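PDB 5MP7: ribose-phosphate pyrophosphokinase from Mycobacterium smegmatis, which probably makes phosphoribosyl pyrophosphate by transferring the pyrophosphoryl group of ATP to the 1-hydroxyl of ribose 5-phosphate, with magnesium as cofactor. Local coordinates for residues 70-75 and 100-105; 63-68 and 75-80; 172-177 and 190-195; 168-173 and 223-228. All blocks are in the same frame, centred on the assembly; numbering follows the deposited sequence.

How the contacts relate
The four contacts form two pairs on opposite sides of the chain's centre. Contacts 1 and 2 share Leu75 and both border the second subunit; contact 1 packs helix 71-87 on loop 100-105, contact 2 on strand 60-64 and the loop after it. Both are buried, yet both mix apolar packing with polar side-chain groups. Contacts 3 and 4, about 31 to 39 Å from the first pair between centres, share Met172 and Val173 of strand 172-176. Contact 3 is wholly apolar between side chains, whereas contact 4 is backbone pairing within the sheet, running out into charged residues at the surface. No other subunit touches contacts 3 and 4.

Contact 1. Residues 70-75 and 100-105; sequences PLNQWL and YPYARQ
Tyr102 OH donates a hydrogen bond to Asn72 OD1 at 2.7 Å, lying in the carbonyl plane and on a lone pair (C=O...donor angle 131°). Asn72 OD1 also lies in the plane of the Tyr102 ring at its edge, and the amide is turned 32° from that ring. Leu71 lies beside this bond: its CD2 reaches Tyr102 CE2 at 3.6 Å, while CD1 lies 4.0 Å from Pro101 CB. With CG of Leu71 anti to the backbone N (chi1 165°), both methyls are carried across to the loop. One turn on, Leu75 adds a looser layer, CD1 to Pro101 CG at 4.2 Å. A type II turn from Tyr100 to Ala103 presents Pro101 and Tyr102 side by side to the helix. Farther out, a second subunit completes the polar network: Ile48 N of that subunit bonds to Tyr102 OH, and its Glu47 takes the Tyr102 N-H and pairs with Arg104. Since Asn45, Gly46 and Glu47 of one subunit and Arg104 and Gln105 of the other are predicted ATP ligands, this is consistent with the intersubunit nucleotide site of class I PRPP synthetases.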
# COMPACT_ATOMS: atom_id res chain seq x y z
N PRO A 70 31.63 35.05 10.64
CA PRO A 70 30.70 35.13 11.79
C PRO A 70 31.42 35.10 13.17
O PRO A 70 32.11 34.13 13.52
CB PRO A 70 29.87 33.86 11.64
CG PRO A 70 30.79 32.87 10.99
CD PRO A 70 31.76 33.67 10.13
N LEU A 71 31.21 36.14 13.95
CA LEU A 71 32.12 36.49 15.08
C LEU A 71 32.03 35.60 16.34
O LEU A 71 33.03 35.30 16.97
CB LEU A 71 31.87 37.96 15.40
CG LEU A 71 32.34 38.63 16.66
CD1 LEU A 71 32.59 40.10 16.38
CD2 LEU A 71 31.30 38.47 17.74
N ASN A 72 30.83 35.14 16.66
CA ASN A 72 30.61 34.36 17.86
C ASN A 72 31.27 32.98 17.85
O ASN A 72 31.72 32.49 18.89
CB ASN A 72 29.12 34.22 18.09
CG ASN A 72 28.46 35.57 18.24
OD1 ASN A 72 28.80 36.34 19.17
ND2 ASN A 72 27.54 35.90 17.33
N GLN A 73 31.33 32.38 16.67
CA GLN A 73 32.09 31.17 16.44
C GLN A 73 33.57 31.34 16.81
O GLN A 73 34.17 30.46 17.41
CB GLN A 73 31.98 30.80 14.98
CG GLN A 73 32.66 29.51 14.62
CD GLN A 73 32.74 29.33 13.12
OE1 GLN A 73 31.95 29.92 12.38
NE2 GLN A 73 33.68 28.50 12.66
N TRP A 74 34.16 32.47 16.43
CA TRP A 74 35.60 32.65 16.67
C TRP A 74 35.89 32.98 18.11
O TRP A 74 36.95 32.64 18.62
CB TRP A 74 36.20 33.70 15.75
CG TRP A 74 35.97 33.48 14.31
CD1 TRP A 74 35.37 34.34 13.47
CD2 TRP A 74 36.26 32.32 13.55
NE1 TRP A 74 35.27 33.80 12.22
CE2 TRP A 74 35.83 32.55 12.24
CE3 TRP A 74 36.87 31.10 13.85
CZ2 TRP A 74 35.98 31.63 11.20
CZ3 TRP A 74 37.01 30.16 12.81
CH2 TRP A 74 36.57 30.45 11.50
N LEU A 75 34.96 33.65 18.74
CA LEU A 75 35.04 33.93 20.17
C LEU A 75 34.97 32.64 21.00
O LEU A 75 35.79 32.45 21.91
CB LEU A 75 33.94 34.91 20.59
CG LEU A 75 33.93 35.28 22.06
CD1 LEU A 75 35.27 35.89 22.52
CD2 LEU A 75 32.76 36.23 22.29
N TYR A 100 38.65 43.73 19.23
CA TYR A 100 37.96 43.28 20.44
C TYR A 100 36.46 43.14 20.15
O TYR A 100 35.79 44.12 19.85
CB TYR A 100 38.22 44.25 21.56
CG TYR A 100 37.79 43.80 22.92
CD1 TYR A 100 36.45 43.90 23.33
CD2 TYR A 100 38.71 43.35 23.86
CE1 TYR A 100 36.06 43.55 24.62
CE2 TYR A 100 38.32 42.98 25.16
CZ TYR A 100 37.00 43.10 25.53
OH TYR A 100 36.58 42.76 26.78
N PRO A 101 35.94 41.93 20.20
CA PRO A 101 34.53 41.75 19.92
C PRO A 101 33.61 42.36 20.98
O PRO A 101 33.93 42.29 22.16
CB PRO A 101 34.35 40.21 19.93
CG PRO A 101 35.53 39.67 20.62
CD PRO A 101 36.56 40.73 20.78
N TYR A 102 32.49 42.93 20.50
CA TYR A 102 31.50 43.59 21.28
C TYR A 102 31.97 44.90 21.88
O TYR A 102 31.33 45.43 22.79
CB TYR A 102 30.92 42.65 22.36
CG TYR A 102 30.09 41.59 21.76
CD1 TYR A 102 28.80 41.85 21.42
CD2 TYR A 102 30.62 40.33 21.50
CE1 TYR A 102 28.00 40.87 20.87
CE2 TYR A 102 29.85 39.34 20.94
CZ TYR A 102 28.53 39.61 20.63
OH TYR A 102 27.77 38.69 19.99
N ALA A 103 33.07 45.45 21.40
CA ALA A 103 33.62 46.71 21.94
C ALA A 103 32.65 47.87 21.85
O ALA A 103 32.67 48.72 22.72
CB ALA A 103 34.93 47.08 21.29
N ARG A 104 31.79 47.88 20.82
CA ARG A 104 30.80 48.93 20.70
C ARG A 104 29.71 48.90 21.77
O ARG A 104 29.16 49.94 22.13
CB ARG A 104 30.20 48.95 19.31
CG ARG A 104 31.16 49.56 18.29
CD ARG A 104 30.66 49.38 16.87
NE ARG A 104 30.53 47.97 16.53
CZ ARG A 104 30.01 47.50 15.39
NH1 ARG A 104 29.55 48.32 14.45
NH2 ARG A 104 29.98 46.19 15.19
N GLN A 105 29.41 47.72 22.32
CA GLN A 105 28.47 47.59 23.44
C GLN A 105 29.20 47.69 24.80
O GLN A 105 29.31 46.72 25.52
CB GLN A 105 27.70 46.29 23.30
CG GLN A 105 26.51 46.16 24.24
CD GLN A 105 25.38 47.14 23.94
OE1 GLN A 105 25.00 47.34 22.78
NE2 GLN A 105 24.86 47.78 24.97

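Contact 2. Residues 63-68 and 75-80; sequences VLQSHP and LMEQLI
Val63 meets Gln78 where strand 60-64 and helix 71-87 pack together, the first two elements of a beta-alpha-beta unit completed by strand 92-97. The Val63 side chain supplies an apolar touch, CG1 to Gln78 CG at 4.3 Å, and the Val63 backbone O receives a weak, bent bond from Gln78 NE2 (3.2 Å, 132° at the hydrogen). The same amide nitrogen also bonds to Ile96 O, which ties the helix to two neighbouring strands at once. Gln65 comes next, its chain running past that of Gln78 in the opposite direction; Gln65 CB lies 3.6 Å from Gln78 CD. A bend at chi2 (76°) turns the Gln65 amide to Glu77, and NE2 bonds to Glu77 OE1 at 2.9 Å from the anti side of the carboxylate. Amide and carboxylate are nearly coplanar. Gln65 NE2 also reaches Trp74 O, so two acceptors of the helix fix the rotation of this amide, while Arg18 forms a salt bridge with the other carboxylate oxygen of Glu77. His67 turns its ring edge to the helix. Leu75 N lies in the ring plane, 3.5 Å from His67 CD2, and, also near the ring plane, Gln78 OE1 stands 3.2 Å from His67 CE1.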
# COMPACT_ATOMS: atom_id res chain seq x y z
N VAL A 63 47.50 33.20 22.56
CA VAL A 63 46.42 32.62 21.77
C VAL A 63 45.86 33.71 20.90
O VAL A 63 45.18 34.56 21.39
CB VAL A 63 45.31 32.08 22.66
CG1 VAL A 63 44.27 31.37 21.82
CG2 VAL A 63 45.91 31.15 23.67
N LEU A 64 46.16 33.66 19.61
CA LEU A 64 45.83 34.71 18.68
C LEU A 64 44.58 34.36 17.92
O LEU A 64 44.53 33.38 17.22
CB LEU A 64 47.01 34.91 17.73
CG LEU A 64 46.85 35.81 16.50
CD1 LEU A 64 46.38 37.21 16.81
CD2 LEU A 64 48.22 35.88 15.82
N GLN A 65 43.55 35.18 18.06
CA GLN A 65 42.34 35.01 17.29
C GLN A 65 41.80 36.38 16.85
O GLN A 65 41.50 37.25 17.69
CB GLN A 65 41.29 34.26 18.13
CG GLN A 65 39.99 33.97 17.41
CD GLN A 65 40.11 32.80 16.41
OE1 GLN A 65 40.88 32.85 15.46
NE2 GLN A 65 39.33 31.76 16.63
N SER A 66 41.61 36.52 15.55
CA SER A 66 40.86 37.63 15.01
C SER A 66 39.35 37.27 14.96
O SER A 66 39.00 36.12 15.05
CB SER A 66 41.39 37.94 13.64
OG SER A 66 40.94 39.19 13.23
N HIS A 67 38.46 38.25 14.83
CA HIS A 67 37.02 38.03 15.00
C HIS A 67 36.22 38.66 13.89
O HIS A 67 35.38 39.54 14.12
CB HIS A 67 36.55 38.56 16.36
CG HIS A 67 37.07 37.77 17.50
ND1 HIS A 67 38.27 38.05 18.11
CD2 HIS A 67 36.58 36.68 18.12
CE1 HIS A 67 38.50 37.16 19.04
NE2 HIS A 67 37.49 36.32 19.08
N PRO A 68 36.45 38.21 12.65
CA PRO A 68 35.58 38.61 11.58
C PRO A 68 34.23 37.86 11.63
O PRO A 68 34.06 36.94 12.42
CB PRO A 68 36.36 38.19 10.36
CG PRO A 68 37.06 36.94 10.81
CD PRO A 68 37.49 37.28 12.20
N LEU A 75 34.96 33.65 18.74
CA LEU A 75 35.04 33.93 20.17
C LEU A 75 34.97 32.64 21.00
O LEU A 75 35.79 32.45 21.91
CB LEU A 75 33.94 34.91 20.59
CG LEU A 75 33.93 35.28 22.06
CD1 LEU A 75 35.27 35.89 22.52
CD2 LEU A 75 32.76 36.23 22.29
N MET A 76 34.03 31.76 20.67
CA MET A 76 33.98 30.42 21.31
C MET A 76 35.23 29.58 21.04
O MET A 76 35.71 28.94 21.93
CB MET A 76 32.78 29.62 20.88
CG MET A 76 31.47 30.16 21.44
SD MET A 76 31.37 30.28 23.25
CE MET A 76 32.02 28.68 23.75
N GLU A 77 35.79 29.65 19.83
CA GLU A 77 37.00 28.92 19.54
C GLU A 77 38.15 29.37 20.43
O GLU A 77 38.90 28.55 20.93
CB GLU A 77 37.37 29.01 18.05
CG GLU A 77 38.67 28.27 17.70
CD GLU A 77 38.92 28.10 16.19
OE1 GLU A 77 39.44 29.04 15.51
OE2 GLU A 77 38.63 26.98 15.68
N GLN A 78 38.30 30.68 20.61
CA GLN A 78 39.33 31.22 21.49
C GLN A 78 39.12 30.80 22.94
O GLN A 78 40.07 30.40 23.60
CB GLN A 78 39.37 32.74 21.37
CG GLN A 78 40.50 33.38 22.14
CD GLN A 78 40.79 34.78 21.68
OE1 GLN A 78 39.86 35.54 21.44
NE2 GLN A 78 42.05 35.12 21.49
N LEU A 79 37.88 30.87 23.43
CA LEU A 79 37.59 30.41 24.80
C LEU A 79 37.87 28.93 25.00
O LEU A 79 38.38 28.56 26.05
CB LEU A 79 36.14 30.68 25.20
CG LEU A 79 35.73 32.15 25.24
CD1 LEU A 79 34.23 32.25 25.36
CD2 LEU A 79 36.41 32.87 26.37
N ILE A 80 37.53 28.12 24.00
CA ILE A 80 37.79 26.67 24.06
C ILE A 80 39.30 26.36 24.09
O ILE A 80 39.73 25.55 24.87
CB ILE A 80 37.07 25.94 22.93
CG1 ILE A 80 35.59 25.89 23.26
CG2 ILE A 80 37.54 24.52 22.76
CD1 ILE A 80 34.71 25.69 22.03

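Contact 3. Residues 172-177 and 190-195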
# COMPACT_ATOMS: atom_id res chain seq x y z
N MET A 172 46.71 70.19 5.60
CA MET A 172 45.85 69.18 6.23
C MET A 172 44.88 69.72 7.30
O MET A 172 45.21 70.62 8.03
CB MET A 172 46.71 68.06 6.82
CG MET A 172 47.42 67.21 5.76
SD MET A 172 48.33 65.78 6.43
CE MET A 172 49.80 66.55 7.12
N VAL A 173 43.70 69.13 7.38
CA VAL A 173 42.84 69.27 8.53
C VAL A 173 42.40 67.84 8.95
O VAL A 173 42.09 66.99 8.10
CB VAL A 173 41.66 70.25 8.26
CG1 VAL A 173 40.69 69.70 7.23
CG2 VAL A 173 40.87 70.55 9.53
N VAL A 174 42.46 67.53 10.25
CA VAL A 174 42.01 66.24 10.75
C VAL A 174 40.53 66.39 11.03
O VAL A 174 40.13 67.35 11.66
CB VAL A 174 42.79 65.80 11.99
CG1 VAL A 174 42.31 64.45 12.45
CG2 VAL A 174 44.25 65.66 11.66
N VAL A 175 39.72 65.46 10.55
CA VAL A 175 38.26 65.53 10.72
C VAL A 175 37.74 64.28 11.41
O VAL A 175 38.04 63.15 11.00
CB VAL A 175 37.55 65.65 9.37
CG1 VAL A 175 36.06 65.83 9.56
CG2 VAL A 175 38.12 66.82 8.60
N SER A 176 36.95 64.47 12.45
CA SER A 176 36.27 63.36 13.11
C SER A 176 34.86 63.19 12.54
O SER A 176 34.11 64.15 12.44
CB SER A 176 36.19 63.61 14.60
OG SER A 176 35.66 62.46 15.24
N PRO A 177 34.49 61.98 12.15
CA PRO A 177 33.17 61.78 11.51
C PRO A 177 32.00 61.88 12.48
O PRO A 177 30.85 61.91 12.04
CB PRO A 177 33.27 60.38 10.91
CG PRO A 177 34.40 59.72 11.61
CD PRO A 177 35.26 60.74 12.27
N ASP A 190 47.96 66.54 16.49
CA ASP A 190 49.25 66.79 17.17
C ASP A 190 50.40 66.00 16.50
O ASP A 190 51.45 66.55 16.22
CB ASP A 190 49.17 66.46 18.68
CG ASP A 190 48.33 67.49 19.49
OD1 ASP A 190 48.20 68.65 19.05
OD2 ASP A 190 47.80 67.16 20.59
N SER A 191 50.16 64.72 16.21
CA SER A 191 51.13 63.84 15.52
C SER A 191 51.49 64.32 14.11
O SER A 191 52.59 64.06 13.65
CB SER A 191 50.55 62.43 15.37
OG SER A 191 49.47 62.49 14.45
N LEU A 192 50.54 64.97 13.43
CA LEU A 192 50.76 65.48 12.08
C LEU A 192 51.34 66.90 12.01
O LEU A 192 51.28 67.54 10.95
CB LEU A 192 49.43 65.43 11.30
CG LEU A 192 48.89 64.00 11.14
CD1 LEU A 192 47.50 64.01 10.55
CD2 LEU A 192 49.82 63.19 10.24
N GLY A 193 51.86 67.41 13.13
CA GLY A 193 52.49 68.74 13.20
C GLY A 193 51.61 69.89 13.67
O GLY A 193 51.86 71.04 13.33
N GLY A 194 50.58 69.60 14.46
CA GLY A 194 49.70 70.64 15.00
C GLY A 194 48.77 71.29 13.99
O GLY A 194 48.57 72.49 14.01
N VAL A 195 48.16 70.48 13.13
CA VAL A 195 47.25 70.98 12.13
C VAL A 195 45.85 71.22 12.74
O VAL A 195 45.56 70.72 13.82
CB VAL A 195 47.22 70.02 10.91
CG1 VAL A 195 48.64 69.68 10.46
CG2 VAL A 195 46.42 68.74 11.18
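The one flat group met here is the peptide after Met172, touched at its carbonyl O by the branched side chain of Val195; none of the touching side chains has a ring, amide or carboxylate. Val195 CB stands 3.6 Å from Met172 O and Val195 CG2 stands 3.9 Å from it. Val195 thus rests on the strand backbone as well as on side chains. Its CG2 is the methyl set between the backbone N and the carbonyl carbon (CG1 chi1 -49°), and this methyl also meets Val174 CG2 at 3.8 Å. The two valines cross at about a right angle. Val174 CG2 is shared: on Leu192 it touches CD1, again at 3.8 Å, so one methyl meets two residues of the opposing segment. Met172 closes the group with more distant packing, its CE 4.3 Å from Leu192 CB. Leu192 and Val195 can both face the strand because the chain reverses between them. Gly193, with positive phi, is the C' residue of a Schellman motif, in which Gly193 N bonds to Asp190 O at 3.2 Å and Gly194 N to Ala189 O. Beyond the turn, strand 197-202 pairs with strand 172-176, and Ala185 and Ala189 of helix 182-191 extend the packing over Val174. Strand, capped helix and returning parallel strand make up a beta-alpha-beta unit of the phosphoribosyltransferase-like domain, and this contact closes its helix-to-strand turn.

Contact 4. Residues 168-173 and 223-228; sequences ADEDMV and GKTCIL
Val173 and Thr225 lie in the tight half of the contact, where two parallel strands are joined by a ladder of backbone bonds. Thr225 N bonds to Asp171 O at 2.8 Å, Val173 N to Thr225 O at 3.1 Å, and Ile227 N to Val173 O at 2.9 Å. Between these bonds Met172 CA-H also points at Thr225 O, with CA 3.3 Å from it. Side chains alternate over the two faces: Met172 and Thr225 share one, Val173 and Cys226 the other. On the latter, Val173 CG1 touches Cys226 SG at 3.7 Å; the Val173 chi1 of 67° sets CG1 between the backbone N and the carbonyl carbon. Met172 SD meets Ile227 CD1 more loosely, at 4.0 Å. Toward the surface the chemistry turns polar. The Thr225 hydroxyl donates to Glu170 OE1 at 3.0 Å, coming from well above the carboxylate plane (63°). Near the same oxygen stand the acidic group of Asp253 and, in a long, weak ion pair, Lys252 NZ, whose effects on the ionisation of Glu170 would probably oppose each other. Outermost, exposed Asp171 pairs with Lys224 NZ through a carboxylate oxygen whose modelled place is uncertain. The bonding is that of a short parallel beta ladder of two bridges, at the splayed start of the two strands, inside the mixed sheet of the phosphoribosyltransferase-like fold; strand 225-230 ends at Asp230, and residues Asp234 to Thr238, running into helix 237-248, belong with it to the predicted ribose 5-phosphate site.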
# COMPACT_ATOMS: atom_id res chain seq x y z
N ALA A 168 52.80 64.91 3.45
CA ALA A 168 53.47 66.03 4.14
C ALA A 168 53.32 67.36 3.37
O ALA A 168 53.21 68.43 3.96
CB ALA A 168 54.94 65.73 4.36
N ASP A 169 53.33 67.27 2.04
CA ASP A 169 53.26 68.45 1.16
C ASP A 169 51.91 69.16 1.24
O ASP A 169 51.81 70.32 0.88
CB ASP A 169 53.51 68.04 -0.32
CG ASP A 169 54.81 67.24 -0.52
OD1 ASP A 169 55.71 67.34 0.34
OD2 ASP A 169 54.90 66.51 -1.52
N GLU A 170 50.88 68.44 1.69
CA GLU A 170 49.52 68.94 1.68
C GLU A 170 49.21 69.86 2.86
O GLU A 170 49.93 69.86 3.87
CB GLU A 170 48.53 67.77 1.64
CG GLU A 170 48.68 66.89 0.42
CD GLU A 170 48.12 67.54 -0.81
OE1 GLU A 170 46.97 67.15 -1.19
OE2 GLU A 170 48.81 68.44 -1.36
N ASP A 171 48.12 70.61 2.70
CA ASP A 171 47.57 71.50 3.72
C ASP A 171 46.43 70.72 4.41
O ASP A 171 45.33 70.59 3.86
CB ASP A 171 47.07 72.78 3.02
CG ASP A 171 46.66 73.88 3.99
OD1 ASP A 171 47.58 74.29 4.72
OD2 ASP A 171 45.51 74.38 4.00
N MET A 172 46.71 70.19 5.60
CA MET A 172 45.85 69.18 6.23
C MET A 172 44.88 69.72 7.30
O MET A 172 45.21 70.62 8.03
CB MET A 172 46.71 68.06 6.82
CG MET A 172 47.42 67.21 5.76
SD MET A 172 48.33 65.78 6.43
CE MET A 172 49.80 66.55 7.12
N VAL A 173 43.70 69.13 7.38
CA VAL A 173 42.84 69.27 8.53
C VAL A 173 42.40 67.84 8.95
O VAL A 173 42.09 66.99 8.10
CB VAL A 173 41.66 70.25 8.26
CG1 VAL A 173 40.69 69.70 7.23
CG2 VAL A 173 40.87 70.55 9.53
N GLY A 223 39.19 74.03 0.68
CA GLY A 223 40.50 73.94 0.03
C GLY A 223 41.54 73.08 0.73
O GLY A 223 42.72 73.11 0.36
N LYS A 224 41.15 72.31 1.73
CA LYS A 224 42.13 71.55 2.52
C LYS A 224 42.05 70.08 2.22
O LYS A 224 41.01 69.59 1.76
CB LYS A 224 41.87 71.76 4.02
CG LYS A 224 41.84 73.22 4.47
CD LYS A 224 43.11 73.59 5.15
CE LYS A 224 43.09 74.94 5.78
NZ LYS A 224 44.15 75.03 6.81
N THR A 225 43.14 69.38 2.50
CA THR A 225 43.20 67.91 2.42
C THR A 225 42.73 67.34 3.74
O THR A 225 43.42 67.45 4.74
CB THR A 225 44.63 67.45 2.12
OG1 THR A 225 45.02 68.02 0.86
CG2 THR A 225 44.72 65.94 2.02
N CYS A 226 41.54 66.74 3.75
CA CYS A 226 40.94 66.20 4.97
C CYS A 226 41.39 64.78 5.28
O CYS A 226 41.27 63.92 4.45
CB CYS A 226 39.44 66.18 4.83
SG CYS A 226 38.81 67.85 4.69
N ILE A 227 41.85 64.55 6.52
CA ILE A 227 42.13 63.24 7.04
C ILE A 227 40.94 62.84 7.92
O ILE A 227 40.84 63.29 9.05
CB ILE A 227 43.40 63.22 7.91
CG1 ILE A 227 44.55 64.02 7.29
CG2 ILE A 227 43.84 61.80 8.17
CD1 ILE A 227 45.04 63.56 5.94
N LEU A 228 40.06 62.00 7.38
CA LEU A 228 38.90 61.50 8.10
C LEU A 228 39.31 60.29 8.89
O LEU A 228 39.69 59.26 8.32
CB LEU A 228 37.85 61.08 7.11
CG LEU A 228 36.37 61.02 7.40
CD1 LEU A 228 35.93 62.08 8.38
CD2 LEU A 228 35.64 61.14 6.08